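Local coordinates for LP04448p (PDB 2QK2), which probably binds tubulin through its TOG domains and acts at microtubule plus ends as a member of the XMAP215/Dis1 family, at residues E37-E40 against K41-D45. Residues are numbered along the deposited sequence; the frame is centred on the assembly and turned at random.
Sequences EVLE and KLLTD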
loop_
_atom_site.group_PDB
_atom_site.type_symbol
_atom_site.label_atom_id
_atom_site.label_comp_id
_atom_site.label_asym_id
_atom_site.label_seq_id
_atom_site.Cartn_x
_atom_site.Cartn_y
_atom_site.Cartn_z
ATOM N N GLU A 37 2.195 -5.653 -20.588
ATOM C CA GLU A 37 3.141 -4.735 -21.241
ATOM C C GLU A 37 2.402 -3.568 -21.867
ATOM O O GLU A 37 2.758 -2.405 -21.672
ATOM C CB GLU A 37 3.893 -5.415 -22.380
ATOM C CG GLU A 37 5.058 -6.269 -21.998
ATOM C CD GLU A 37 5.873 -6.642 -23.225
ATOM O OE1 GLU A 37 6.481 -5.729 -23.831
ATOM O OE2 GLU A 37 5.890 -7.834 -23.594
ATOM N N VAL A 38 1.393 -3.899 -22.663
ATOM C CA VAL A 38 0.598 -2.894 -23.344
ATOM C C VAL A 38 -0.080 -1.974 -22.339
ATOM O O VAL A 38 -0.097 -0.759 -22.517
ATOM C CB VAL A 38 -0.464 -3.555 -24.250
ATOM C CG1 VAL A 38 -1.352 -2.498 -24.874
ATOM C CG2 VAL A 38 0.228 -4.358 -25.347
ATOM N N LEU A 39 -0.635 -2.557 -21.281
ATOM C CA LEU A 39 -1.307 -1.769 -20.256
ATOM C C LEU A 39 -0.316 -0.849 -19.553
ATOM O O LEU A 39 -0.577 0.343 -19.380
ATOM C CB LEU A 39 -1.969 -2.676 -19.217
ATOM C CG LEU A 39 -2.572 -1.965 -17.996
ATOM C CD1 LEU A 39 -3.713 -1.050 -18.424
ATOM C CD2 LEU A 39 -3.068 -3.013 -17.005
ATOM N N GLU A 40 0.823 -1.399 -19.145
ATOM C CA GLU A 40 1.807 -0.579 -18.453
ATOM C C GLU A 40 2.209 0.630 -19.290
ATOM O O GLU A 40 2.420 1.716 -18.752
ATOM C CB GLU A 40 3.049 -1.390 -18.086
ATOM C CG GLU A 40 3.943 -0.640 -17.102
ATOM C CD GLU A 40 5.048 -1.499 -16.512
ATOM O OE1 GLU A 40 4.762 -2.648 -16.094
ATOM O OE2 GLU A 40 6.200 -1.016 -16.451
ATOM N N LYS A 41 2.304 0.449 -20.605
ATOM C CA LYS A 41 2.678 1.555 -21.485
ATOM C C LYS A 41 1.562 2.596 -21.560
ATOM O O LYS A 41 1.823 3.806 -21.553
ATOM C CB LYS A 41 3.003 1.049 -22.891
ATOM C CG LYS A 41 3.463 2.160 -23.829
ATOM C CD LYS A 41 3.705 1.654 -25.241
ATOM C CE LYS A 41 4.171 2.782 -26.152
ATOM N NZ LYS A 41 4.308 2.319 -27.564
ATOM N N LEU A 42 0.318 2.128 -21.647
ATOM C CA LEU A 42 -0.821 3.037 -21.690
ATOM C C LEU A 42 -0.848 3.882 -20.419
ATOM O O LEU A 42 -1.065 5.091 -20.475
ATOM C CB LEU A 42 -2.136 2.260 -21.795
ATOM C CG LEU A 42 -2.470 1.615 -23.140
ATOM C CD1 LEU A 42 -3.747 0.787 -23.018
ATOM C CD2 LEU A 42 -2.622 2.710 -24.196
ATOM N N LEU A 43 -0.624 3.239 -19.276
ATOM C CA LEU A 43 -0.641 3.930 -17.992
ATOM C C LEU A 43 0.503 4.935 -17.845
ATOM O O LEU A 43 0.333 5.988 -17.226
ATOM C CB LEU A 43 -0.603 2.913 -16.843
ATOM C CG LEU A 43 -1.843 2.015 -16.716
ATOM C CD1 LEU A 43 -1.604 0.937 -15.664
ATOM C CD2 LEU A 43 -3.056 2.859 -16.342
ATOM N N THR A 44 1.666 4.622 -18.406
ATOM C CA THR A 44 2.787 5.547 -18.310
ATOM C C THR A 44 2.614 6.694 -19.307
ATOM O O THR A 44 3.028 7.814 -19.034
ATOM C CB THR A 44 4.146 4.849 -18.558
ATOM O OG1 THR A 44 4.186 4.331 -19.890
ATOM C CG2 THR A 44 4.344 3.711 -17.577
ATOM N N ASP A 45 1.992 6.428 -20.453
ATOM C CA ASP A 45 1.782 7.483 -21.443
ATOM C C ASP A 45 0.659 8.458 -21.077
ATOM O O ASP A 45 0.644 9.599 -21.550
ATOM C CB ASP A 45 1.476 6.892 -22.826
ATOM C CG ASP A 45 2.671 6.187 -23.440
ATOM O OD1 ASP A 45 3.815 6.635 -23.212
ATOM O OD2 ASP A 45 2.464 5.190 -24.163
#
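Leu-39 and Leu-43, one helical turn apart, meet at a slant through their side chains, with CD1 of Leu-43 3.8 Å from CG of Leu-39. Leu-43 has CG anti to its carbonyl carbon (chi1 -66°), which carries the side chain back toward the preceding turn and sets CG 3.4 Å from the carbonyl oxygen of Leu-39. That oxygen also accepts the amide of Leu-43, N to O 2.9 Å, with an N-H...O angle of 165°. Beside this pair, Val-38 CG1 and Leu-42 CD1 meet more loosely at 4.5 Å. Thr-44 N donates to Glu-40 O at 3.0 Å, and the Thr-44 methyl CG2 comes tightly against the same oxygen, also at 3.0 Å, while its hydroxyl OG1 donates to Lys-41 O at 2.9 Å. The amide of Asp-45 reaches Lys-41 O from the same face, so two donors grip this oxygen in the last turn of helix 29-45. The helix belongs to the HEAT-repeat array of the TOG domain, and its apolar side packs into that array: Leu-39 touches Leu-57 and Leu-61 of helix 55-67 and Cys-80 of helix 71-88, and Leu-43 touches Leu-83. With an alanine at Leu-43, the branch packed on Leu-39 is gone, and a gap would probably open between Leu-39 and Leu-83. Met-16, from a loop, touches both Leu-39 and Leu-42. OE2 of Glu-37 forms a salt bridge with Lys-33, one turn earlier in the helix.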